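Local coordinates for protein fatty acid CoA ligase (Marinactinospora thermotolerans, PDB 6SQ8) that is a member of the ANL superfamily of AMP-binding enzymes and holds adenosine monophosphate in a ligand pocket, at residues A65-V70 against C75-L80; M4-R9 against L209-L214; C55-A58 against R62-A65. All coordinates share one frame; numbering follows the deposited sequence.

Contact 1. Residues A65-V70 against C75-L80; sequences ALRLAV and CHYVGL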
ATOM      1  N   ALA A  65     -14.367  -8.216  10.353  1.00 28.62           N
ATOM      2  CA  ALA A  65     -15.139  -9.454  10.426  1.00 25.88           C
ATOM      3  C   ALA A  65     -15.623  -9.858   9.032  1.00 26.19           C
ATOM      4  O   ALA A  65     -15.618 -11.043   8.698  1.00 27.33           O
ATOM      5  CB  ALA A  65     -16.297  -9.286  11.374  1.00 23.94           C
ATOM      6  N   LEU A  66     -16.064  -8.878   8.234  1.00 26.34           N
ATOM      7  CA  LEU A  66     -16.676  -9.174   6.947  1.00 27.39           C
ATOM      8  C   LEU A  66     -15.644  -9.852   6.039  1.00 27.26           C
ATOM      9  O   LEU A  66     -15.961 -10.827   5.376  1.00 28.61           O
ATOM     10  CB  LEU A  66     -17.233  -7.897   6.306  1.00 27.23           C
ATOM     11  CG  LEU A  66     -17.789  -8.056   4.886  1.00 26.69           C
ATOM     12  CD1 LEU A  66     -18.926  -9.053   4.879  1.00 26.42           C
ATOM     13  CD2 LEU A  66     -18.256  -6.734   4.305  1.00 26.10           C
ATOM     14  N   ARG A  67     -14.419  -9.317   6.006  1.00 29.05           N
ATOM     15  CA  ARG A  67     -13.382  -9.828   5.097  1.00 30.53           C
ATOM     16  C   ARG A  67     -13.095 -11.288   5.461  1.00 30.81           C
ATOM     17  O   ARG A  67     -13.021 -12.167   4.591  1.00 31.76           O
ATOM     18  CB  ARG A  67     -12.112  -8.980   5.182  1.00 33.05           C
ATOM     19  CG  ARG A  67     -11.003  -9.340   4.190  1.00 33.75           C
ATOM     20  CD  ARG A  67      -9.661  -8.796   4.659  1.00 37.72           C
ATOM     21  NE  ARG A  67      -8.675  -8.520   3.617  1.00 39.10           N
ATOM     22  CZ  ARG A  67      -8.371  -7.311   3.160  1.00 37.14           C
ATOM     23  NH1 ARG A  67      -9.133  -6.282   3.491  1.00 40.38           N
ATOM     24  NH2 ARG A  67      -7.312  -7.136   2.385  1.00 36.82           N
ATOM     25  N   LEU A  68     -12.966 -11.519   6.767  1.00 30.61           N
ATOM     26  CA  LEU A  68     -12.621 -12.792   7.319  1.00 32.75           C
ATOM     27  C   LEU A  68     -13.745 -13.789   7.013  1.00 34.90           C
ATOM     28  O   LEU A  68     -13.482 -14.937   6.663  1.00 39.62           O
ATOM     29  CB  LEU A  68     -12.393 -12.590   8.821  1.00 32.61           C
ATOM     30  CG  LEU A  68     -11.618 -13.676   9.552  1.00 34.53           C
ATOM     31  CD1 LEU A  68     -10.483 -14.225   8.708  1.00 36.21           C
ATOM     32  CD2 LEU A  68     -11.092 -13.145  10.870  1.00 35.49           C
ATOM     33  N   ALA A  69     -14.996 -13.329   7.114  1.00 34.88           N
ATOM     34  CA  ALA A  69     -16.165 -14.155   6.815  1.00 34.45           C
ATOM     35  C   ALA A  69     -16.192 -14.521   5.325  1.00 34.27           C
ATOM     36  O   ALA A  69     -16.363 -15.678   4.985  1.00 36.07           O
ATOM     37  CB  ALA A  69     -17.425 -13.452   7.244  1.00 35.36           C
ATOM     38  N   VAL A  70     -15.996 -13.538   4.446  1.00 33.74           N
ATOM     39  CA  VAL A  70     -15.972 -13.782   3.013  1.00 34.01           C
ATOM     40  C   VAL A  70     -14.920 -14.842   2.673  1.00 36.96           C
ATOM     41  O   VAL A  70     -15.122 -15.667   1.780  1.00 48.05           O
ATOM     42  CB  VAL A  70     -15.709 -12.486   2.231  1.00 36.48           C
ATOM     43  CG1 VAL A  70     -15.323 -12.764   0.775  1.00 38.24           C
ATOM     44  CG2 VAL A  70     -16.901 -11.532   2.317  1.00 37.50           C
ATOM     45  N   CYS A  75     -14.999 -17.700  -0.415  1.00 38.00           N
ATOM     46  CA  CYS A  75     -15.091 -16.646  -1.440  1.00 41.52           C
ATOM     47  C   CYS A  75     -13.833 -15.766  -1.443  1.00 38.49           C
ATOM     48  O   CYS A  75     -13.008 -15.838  -0.532  1.00 42.59           O
ATOM     49  CB  CYS A  75     -16.335 -15.798  -1.212  1.00 45.31           C
ATOM     50  SG  CYS A  75     -17.862 -16.694  -1.600  1.00 46.86           S
ATOM     51  N   HIS A  76     -13.683 -14.946  -2.489  1.00 34.82           N
ATOM     52  CA  HIS A  76     -12.590 -13.995  -2.556  1.00 33.67           C
ATOM     53  C   HIS A  76     -13.107 -12.569  -2.327  1.00 35.29           C
ATOM     54  O   HIS A  76     -14.021 -12.092  -3.001  1.00 35.95           O
ATOM     55  CB  HIS A  76     -11.779 -14.164  -3.847  1.00 33.33           C
ATOM     56  CG  HIS A  76     -12.470 -13.844  -5.123  1.00 35.08           C
ATOM     57  ND1 HIS A  76     -12.897 -14.834  -5.996  1.00 36.76           N
ATOM     58  CD2 HIS A  76     -12.740 -12.665  -5.721  1.00 38.17           C
ATOM     59  CE1 HIS A  76     -13.428 -14.274  -7.070  1.00 38.25           C
ATOM     60  NE2 HIS A  76     -13.350 -12.942  -6.924  1.00 40.16           N
ATOM     61  N   TYR A  77     -12.487 -11.904  -1.349  1.00 35.15           N
ATOM     62  CA  TYR A  77     -12.781 -10.537  -0.976  1.00 34.99           C
ATOM     63  C   TYR A  77     -12.343  -9.555  -2.072  1.00 34.37           C
ATOM     64  O   TYR A  77     -11.220  -9.617  -2.570  1.00 32.50           O
ATOM     65  CB  TYR A  77     -12.043 -10.215   0.317  1.00 35.76           C
ATOM     66  CG  TYR A  77     -12.146  -8.785   0.772  1.00 36.65           C
ATOM     67  CD1 TYR A  77     -13.230  -8.350   1.519  1.00 37.11           C
ATOM     68  CD2 TYR A  77     -11.136  -7.881   0.503  1.00 37.05           C
ATOM     69  CE1 TYR A  77     -13.314  -7.044   1.976  1.00 37.28           C
ATOM     70  CE2 TYR A  77     -11.213  -6.570   0.941  1.00 38.36           C
ATOM     71  CZ  TYR A  77     -12.302  -6.150   1.682  1.00 37.95           C
ATOM     72  OH  TYR A  77     -12.369  -4.870   2.133  1.00 39.46           O
ATOM     73  N   VAL A  78     -13.251  -8.641  -2.417  1.00 36.26           N
ATOM     74  CA  VAL A  78     -12.990  -7.550  -3.352  1.00 39.39           C
ATOM     75  C   VAL A  78     -13.307  -6.228  -2.639  1.00 39.94           C
ATOM     76  O   VAL A  78     -14.445  -5.777  -2.641  1.00 36.72           O
ATOM     77  CB  VAL A  78     -13.821  -7.705  -4.641  1.00 37.85           C
ATOM     78  CG1 VAL A  78     -13.623  -6.535  -5.591  1.00 36.51           C
ATOM     79  CG2 VAL A  78     -13.539  -9.025  -5.337  1.00 36.93           C
ATOM     80  N   GLY A  79     -12.291  -5.644  -1.999  1.00 38.88           N
ATOM     81  CA  GLY A  79     -12.415  -4.398  -1.267  1.00 36.86           C
ATOM     82  C   GLY A  79     -12.510  -3.199  -2.199  1.00 38.28           C
ATOM     83  O   GLY A  79     -11.563  -2.877  -2.924  1.00 38.82           O
ATOM     84  N   LEU A  80     -13.670  -2.535  -2.180  1.00 39.84           N
ATOM     85  CA  LEU A  80     -13.909  -1.352  -2.974  1.00 40.35           C
ATOM     86  C   LEU A  80     -13.315  -0.130  -2.271  1.00 40.81           C
ATOM     87  O   LEU A  80     -13.788   0.305  -1.226  1.00 40.60           O
ATOM     88  CB  LEU A  80     -15.414  -1.204  -3.190  1.00 38.81           C
ATOM     89  CG  LEU A  80     -16.040  -2.298  -4.040  1.00 39.09           C
ATOM     90  CD1 LEU A  80     -17.558  -2.193  -4.018  1.00 41.28           C
ATOM     91  CD2 LEU A  80     -15.520  -2.220  -5.465  1.00 36.95           C
TER
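The backbone N of Cys75 donates a hydrogen bond to Val70 O at 3.0 Å, tying the start of the strand segment back to the helix that precedes it. Next to this bond, the side chain of Val70 fills the angle between helix and strand. Its CG1, anti to the backbone N, comes within 3.6 Å of Tyr77 N and 3.8 Å of Cys75 CB; a compact branched side chain lets one methyl touch both the backbone of one residue and the side chain of another. The second side-chain meeting joins Arg67 and Tyr77. The arginine chain runs extended across one face of the ring: its CG lies 3.7 Å from the Tyr77 ring centroid, 16° off the normal, in a CH-pi contact. The guanidinium then comes down flat on the ring, planes 25° apart, with NH1 3.3 Å from Tyr77 CE2. Arginine suits the site because its methylene part can pack like a hydrocarbon while its flat cationic end stacks on an aromatic; NH1 also makes a weak hydrogen bond to Leu202 O. On the strand, His76 points away from the helix; its ND1 is hydrogen-bonded to His151 NE2 and its NE2 to Ala96 O. Helix 61-72 thus packs on strand 76-79, closing the beta-alpha-beta crossover that leads from strand 52-56 to its parallel neighbour.

Contact 2. Residues M4-R9 against L209-L214; sequences MGYARR and LAQCTL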
ATOM      1  N   MET A   4      -8.781 -22.843   2.958  1.00 41.28           N
ATOM      2  CA  MET A   4      -9.457 -22.401   4.181  1.00 42.10           C
ATOM      3  C   MET A   4      -8.460 -22.246   5.343  1.00 36.55           C
ATOM      4  O   MET A   4      -8.821 -21.740   6.425  1.00 35.91           O
ATOM      5  CB  MET A   4     -10.554 -23.390   4.605  1.00 43.22           C
ATOM      6  CG  MET A   4     -10.031 -24.778   4.930  1.00 43.50           C
ATOM      7  SD  MET A   4     -11.109 -25.687   6.039  1.00 48.02           S
ATOM      8  CE  MET A   4     -10.848 -24.782   7.569  1.00 50.88           C
ATOM      9  N   GLY A   5      -7.220 -22.687   5.138  1.00 31.85           N
ATOM     10  CA  GLY A   5      -6.217 -22.694   6.189  1.00 33.77           C
ATOM     11  C   GLY A   5      -5.882 -21.291   6.677  1.00 34.68           C
ATOM     12  O   GLY A   5      -5.621 -21.090   7.885  1.00 30.79           O
ATOM     13  N   TYR A   6      -5.913 -20.323   5.747  1.00 34.82           N
ATOM     14  CA  TYR A   6      -5.583 -18.921   6.040  1.00 35.28           C
ATOM     15  C   TYR A   6      -6.625 -18.303   6.985  1.00 34.92           C
ATOM     16  O   TYR A   6      -6.279 -17.869   8.082  1.00 36.56           O
ATOM     17  CB  TYR A   6      -5.437 -18.073   4.770  1.00 36.15           C
ATOM     18  CG  TYR A   6      -5.179 -16.617   5.072  1.00 36.95           C
ATOM     19  CD1 TYR A   6      -4.066 -16.237   5.812  1.00 38.97           C
ATOM     20  CD2 TYR A   6      -6.061 -15.627   4.676  1.00 36.42           C
ATOM     21  CE1 TYR A   6      -3.835 -14.914   6.151  1.00 39.80           C
ATOM     22  CE2 TYR A   6      -5.842 -14.298   4.996  1.00 38.64           C
ATOM     23  CZ  TYR A   6      -4.731 -13.943   5.745  1.00 39.58           C
ATOM     24  OH  TYR A   6      -4.496 -12.640   6.064  1.00 41.58           O
ATOM     25  N   ALA A   7      -7.884 -18.271   6.553  1.00 33.15           N
ATOM     26  CA  ALA A   7      -8.956 -17.719   7.370  1.00 34.10           C
ATOM     27  C   ALA A   7      -8.915 -18.339   8.772  1.00 33.33           C
ATOM     28  O   ALA A   7      -9.058 -17.636   9.768  1.00 34.92           O
ATOM     29  CB  ALA A   7     -10.295 -17.942   6.703  1.00 37.42           C
ATOM     30  N   ARG A   8      -8.705 -19.655   8.844  1.00 37.03           N
ATOM     31  CA  ARG A   8      -8.659 -20.374  10.124  1.00 39.30           C
ATOM     32  C   ARG A   8      -7.460 -19.875  10.937  1.00 35.07           C
ATOM     33  O   ARG A   8      -7.572 -19.725  12.140  1.00 31.71           O
ATOM     34  CB  ARG A   8      -8.599 -21.900   9.922  1.00 44.68           C
ATOM     35  CG  ARG A   8      -8.872 -22.728  11.180  1.00 49.81           C
ATOM     36  CD  ARG A   8      -8.487 -24.203  11.081  1.00 53.35           C
ATOM     37  NE  ARG A   8      -7.105 -24.494  11.488  1.00 55.83           N
ATOM     38  CZ  ARG A   8      -6.761 -25.191  12.570  1.00 56.22           C
ATOM     39  NH1 ARG A   8      -7.688 -25.581  13.434  1.00 49.58           N
ATOM     40  NH2 ARG A   8      -5.494 -25.546  12.761  1.00 53.80           N
ATOM     41  N   ARG A   9      -6.319 -19.636  10.273  1.00 33.80           N
ATOM     42  CA  ARG A   9      -5.106 -19.158  10.959  1.00 32.72           C
ATOM     43  C   ARG A   9      -5.400 -17.843  11.674  1.00 32.74           C
ATOM     44  O   ARG A   9      -4.955 -17.633  12.820  1.00 33.10           O
ATOM     45  CB  ARG A   9      -3.931 -18.949  10.000  1.00 32.07           C
ATOM     46  CG  ARG A   9      -2.626 -18.578  10.698  1.00 30.31           C
ATOM     47  CD  ARG A   9      -1.541 -18.230   9.699  1.00 29.30           C
ATOM     48  NE  ARG A   9      -0.322 -17.764  10.355  1.00 27.95           N
ATOM     49  CZ  ARG A   9       0.868 -17.738   9.778  1.00 24.97           C
ATOM     50  NH1 ARG A   9       0.999 -18.008   8.485  1.00 22.64           N
ATOM     51  NH2 ARG A   9       1.928 -17.457  10.511  1.00 22.95           N
ATOM     52  N   LEU A 209      -3.129  -5.943   7.117  1.00 28.86           N
ATOM     53  CA  LEU A 209      -2.387  -5.687   8.343  1.00 30.19           C
ATOM     54  C   LEU A 209      -3.272  -6.014   9.549  1.00 31.41           C
ATOM     55  O   LEU A 209      -2.772  -6.483  10.578  1.00 33.93           O
ATOM     56  CB  LEU A 209      -1.908  -4.231   8.393  1.00 30.88           C
ATOM     57  CG  LEU A 209      -0.829  -3.844   7.381  1.00 30.33           C
ATOM     58  CD1 LEU A 209      -0.597  -2.350   7.383  1.00 30.44           C
ATOM     59  CD2 LEU A 209       0.475  -4.570   7.642  1.00 31.70           C
ATOM     60  N   ALA A 210      -4.577  -5.749   9.435  1.00 29.36           N
ATOM     61  CA  ALA A 210      -5.501  -6.070  10.500  1.00 30.40           C
ATOM     62  C   ALA A 210      -5.498  -7.589  10.726  1.00 30.07           C
ATOM     63  O   ALA A 210      -5.468  -8.061  11.869  1.00 29.56           O
ATOM     64  CB  ALA A 210      -6.877  -5.554  10.164  1.00 31.02           C
ATOM     65  N   GLN A 211      -5.515  -8.343   9.622  1.00 28.51           N
ATOM     66  CA  GLN A 211      -5.514  -9.812   9.692  1.00 28.83           C
ATOM     67  C   GLN A 211      -4.200 -10.316  10.306  1.00 28.24           C
ATOM     68  O   GLN A 211      -4.236 -11.186  11.175  1.00 28.09           O
ATOM     69  CB  GLN A 211      -5.806 -10.421   8.319  1.00 29.26           C
ATOM     70  CG  GLN A 211      -7.284 -10.347   7.966  1.00 31.57           C
ATOM     71  CD  GLN A 211      -7.681 -11.108   6.728  1.00 32.50           C
ATOM     72  OE1 GLN A 211      -6.871 -11.365   5.827  1.00 33.18           O
ATOM     73  NE2 GLN A 211      -8.967 -11.413   6.662  1.00 32.29           N
ATOM     74  N   CYS A 212      -3.058  -9.752   9.875  1.00 25.93           N
ATOM     75  CA  CYS A 212      -1.767 -10.075  10.473  1.00 23.48           C
ATOM     76  C   CYS A 212      -1.808  -9.812  11.982  1.00 21.58           C
ATOM     77  O   CYS A 212      -1.335 -10.600  12.771  1.00 21.80           O
ATOM     78  CB  CYS A 212      -0.651  -9.269   9.829  1.00 24.35           C
ATOM     79  SG  CYS A 212      -0.330  -9.774   8.125  1.00 25.37           S
ATOM     80  N   THR A 213      -2.392  -8.684  12.372  1.00 21.39           N
ATOM     81  CA  THR A 213      -2.462  -8.271  13.764  1.00 21.37           C
ATOM     82  C   THR A 213      -3.302  -9.278  14.556  1.00 22.65           C
ATOM     83  O   THR A 213      -2.895  -9.716  15.650  1.00 23.13           O
ATOM     84  CB  THR A 213      -2.998  -6.843  13.885  1.00 20.65           C
ATOM     85  OG1 THR A 213      -2.068  -6.044  13.161  1.00 20.86           O
ATOM     86  CG2 THR A 213      -3.129  -6.357  15.311  1.00 20.02           C
ATOM     87  N   LEU A 214      -4.462  -9.656  14.005  1.00 23.15           N
ATOM     88  CA  LEU A 214      -5.347 -10.591  14.692  1.00 22.81           C
ATOM     89  C   LEU A 214      -4.656 -11.953  14.834  1.00 23.14           C
ATOM     90  O   LEU A 214      -4.655 -12.528  15.917  1.00 25.98           O
ATOM     91  CB  LEU A 214      -6.661 -10.710  13.928  1.00 22.50           C
ATOM     92  CG  LEU A 214      -7.601  -9.507  14.031  1.00 22.66           C
ATOM     93  CD1 LEU A 214      -8.796  -9.667  13.107  1.00 22.24           C
ATOM     94  CD2 LEU A 214      -8.081  -9.319  15.453  1.00 23.15           C
TER
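Tyr6 and Gln211 make this contact between them, with similar areas buried on each side. The phenol of Tyr6 donates from OH to Gln211 OE1 at 2.7 Å. Its approach is oblique: the hydroxyl stands above the carbonyl plane, about 40° out of it, and the ring and amide planes are turned 67° from each other. On the tyrosine side, OE1 sits at the ring edge, near the ring plane and 3.2 Å from Tyr6 CE2. The aliphatic part of the glutamine is close too, Gln211 CB lying 3.4 Å from Tyr6 OH. Tyr6 has its CG anti to the backbone N (chi1 177°), which lets the end of the long, flat side chain reach the helix of Gln211. A tyrosine suits this span, for it packs as an aromatic along its length and presents a polar group at its end. Glutamine is an apt partner because its amide can accept and donate at once: while OE1 accepts the hydrogen bond from the phenol, NE2 donates to Gln71 OE1. The two bonds use both ends of the buried amide and fix which way round it lies. The contact joins helix 5-13, near the N-terminus, to helix 205-215. Helix 61-72 supplies Gln71 beside both side chains, Met178 of helix 175-189 packs on Tyr6, and strand 195-198 packs against helix 205-215 through Leu209, Ala210 and Thr213.

Contact 3. Residues C55-A58 against R62-A65; sequences CLHA and RAIA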
ATOM      1  N   CYS A  55     -17.081  -5.508  -1.336  1.00 37.62           N
ATOM      2  CA  CYS A  55     -17.322  -4.956  -0.048  1.00 34.38           C
ATOM      3  C   CYS A  55     -16.971  -3.471  -0.038  1.00 39.45           C
ATOM      4  O   CYS A  55     -15.856  -3.076  -0.393  1.00 42.97           O
ATOM      5  CB  CYS A  55     -16.522  -5.691   1.007  1.00 32.98           C
ATOM      6  SG  CYS A  55     -16.971  -7.440   1.136  1.00 34.01           S
ATOM      7  N   LEU A  56     -17.958  -2.666   0.376  1.00 42.32           N
ATOM      8  CA  LEU A  56     -17.888  -1.213   0.434  1.00 39.06           C
ATOM      9  C   LEU A  56     -18.123  -0.773   1.881  1.00 37.14           C
ATOM     10  O   LEU A  56     -19.226  -0.904   2.412  1.00 36.98           O
ATOM     11  CB  LEU A  56     -18.968  -0.666  -0.499  1.00 40.05           C
ATOM     12  CG  LEU A  56     -18.962   0.843  -0.715  1.00 41.55           C
ATOM     13  CD1 LEU A  56     -17.752   1.303  -1.511  1.00 41.87           C
ATOM     14  CD2 LEU A  56     -20.237   1.265  -1.424  1.00 42.96           C
ATOM     15  N   HIS A  57     -17.071  -0.271   2.528  1.00 35.70           N
ATOM     16  CA  HIS A  57     -17.138   0.043   3.951  1.00 35.91           C
ATOM     17  C   HIS A  57     -16.103   1.098   4.310  1.00 35.13           C
ATOM     18  O   HIS A  57     -15.207   1.389   3.550  1.00 36.33           O
ATOM     19  CB  HIS A  57     -16.892  -1.215   4.781  1.00 40.48           C
ATOM     20  CG  HIS A  57     -15.618  -1.905   4.426  1.00 42.88           C
ATOM     21  ND1 HIS A  57     -15.602  -3.093   3.726  1.00 45.06           N
ATOM     22  CD2 HIS A  57     -14.328  -1.557   4.615  1.00 42.19           C
ATOM     23  CE1 HIS A  57     -14.359  -3.468   3.541  1.00 44.08           C
ATOM     24  NE2 HIS A  57     -13.563  -2.533   4.057  1.00 44.12           N
ATOM     25  N   ALA A  58     -16.250   1.640   5.513  1.00 37.97           N
ATOM     26  CA  ALA A  58     -15.275   2.525   6.118  1.00 38.38           C
ATOM     27  C   ALA A  58     -14.316   1.678   6.973  1.00 36.48           C
ATOM     28  O   ALA A  58     -14.326   0.463   6.888  1.00 36.69           O
ATOM     29  CB  ALA A  58     -16.013   3.559   6.934  1.00 40.20           C
ATOM     30  N   ARG A  62     -16.530  -4.067  12.153  1.00 31.42           N
ATOM     31  CA  ARG A  62     -17.362  -5.060  11.484  1.00 31.45           C
ATOM     32  C   ARG A  62     -16.787  -5.378  10.097  1.00 28.39           C
ATOM     33  O   ARG A  62     -16.943  -6.483   9.602  1.00 31.02           O
ATOM     34  CB  ARG A  62     -18.823  -4.610  11.398  1.00 34.10           C
ATOM     35  CG  ARG A  62     -19.611  -4.830  12.687  1.00 36.23           C
ATOM     36  CD  ARG A  62     -21.067  -4.400  12.514  1.00 36.05           C
ATOM     37  NE  ARG A  62     -21.841  -4.543  13.748  1.00 33.08           N
ATOM     38  CZ  ARG A  62     -21.766  -3.700  14.776  1.00 31.52           C
ATOM     39  NH1 ARG A  62     -20.985  -2.636  14.729  1.00 29.01           N
ATOM     40  NH2 ARG A  62     -22.454  -3.941  15.875  1.00 35.60           N
ATOM     41  N   ALA A  63     -16.108  -4.419   9.482  1.00 26.19           N
ATOM     42  CA  ALA A  63     -15.539  -4.630   8.154  1.00 27.86           C
ATOM     43  C   ALA A  63     -14.365  -5.618   8.217  1.00 26.76           C
ATOM     44  O   ALA A  63     -14.042  -6.275   7.211  1.00 26.05           O
ATOM     45  CB  ALA A  63     -15.127  -3.312   7.536  1.00 28.83           C
ATOM     46  N   ILE A  64     -13.715  -5.679   9.384  1.00 27.52           N
ATOM     47  CA  ILE A  64     -12.647  -6.631   9.671  1.00 29.05           C
ATOM     48  C   ILE A  64     -13.234  -8.054   9.643  1.00 30.21           C
ATOM     49  O   ILE A  64     -12.653  -8.973   8.988  1.00 31.60           O
ATOM     50  CB  ILE A  64     -11.957  -6.306  11.019  1.00 26.61           C
ATOM     51  CG1 ILE A  64     -11.177  -4.996  10.948  1.00 27.58           C
ATOM     52  CG2 ILE A  64     -11.069  -7.448  11.471  1.00 26.53           C
ATOM     53  CD1 ILE A  64     -10.511  -4.607  12.239  1.00 28.71           C
ATOM     54  N   ALA A  65     -14.367  -8.216  10.353  1.00 28.62           N
ATOM     55  CA  ALA A  65     -15.139  -9.454  10.426  1.00 25.88           C
ATOM     56  C   ALA A  65     -15.623  -9.858   9.032  1.00 26.19           C
ATOM     57  O   ALA A  65     -15.618 -11.043   8.698  1.00 27.33           O
ATOM     58  CB  ALA A  65     -16.297  -9.286  11.374  1.00 23.94           C
TER
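A CH-pi contact between Ala63 and His57 carries most of this small interface. The methyl CB of Ala63 sits over one face of the imidazole, 3.6 Å from the His57 ring centroid and 18° off the ring normal, offset toward the rim. The ring is presented to the helix by its first torsion: with chi1 at 54°, His57 CG lies between the backbone N and the carbonyl carbon. Alanine suits the helix side, because a single methyl can settle on the flat ring while the helix stays close to the chain leaving the strand, with the CA atoms of His57 and Ala63 6.5 Å apart. Van der Waals contact adds a little more, Ala58 O lying 3.9 Å from Ala63 CB. No hydrogen bond crosses between the segments, and several backbone groups have partners elsewhere: Ala63 N donates to Thr60 OG1, Ala58 N to Glu104 OE1, and Cys55 and Leu56 pair with the strands beside them. This is the strand-to-helix connection of a beta-alpha-beta unit, where strand 52-56 of the parallel sheet gives way to helix 61-72 and the chain doubles back over the sheet.

In the fold
All three contacts are buried. Contacts 3 and 1 use the beginning and the later turns of helix 61-72, share Ala65, and pack the helix on the loop leaving strand 52-56 and on strand 76-79; these neighbouring strands are themselves joined by a probable hydrogen bond from Leu80 N to Cys55 O. Both link parts of the chain close in sequence, and flat rings dominate: a methyl over imidazole in one, a guanidinium on a phenol in the other. Contact 2 instead brings together helices 200 residues apart through a polar side-chain bond. It lies against helix 61-72, meeting contact 1 where Gln211 packs on Arg67 and Leu68, and contact 3 where Leu214 touches Ile64.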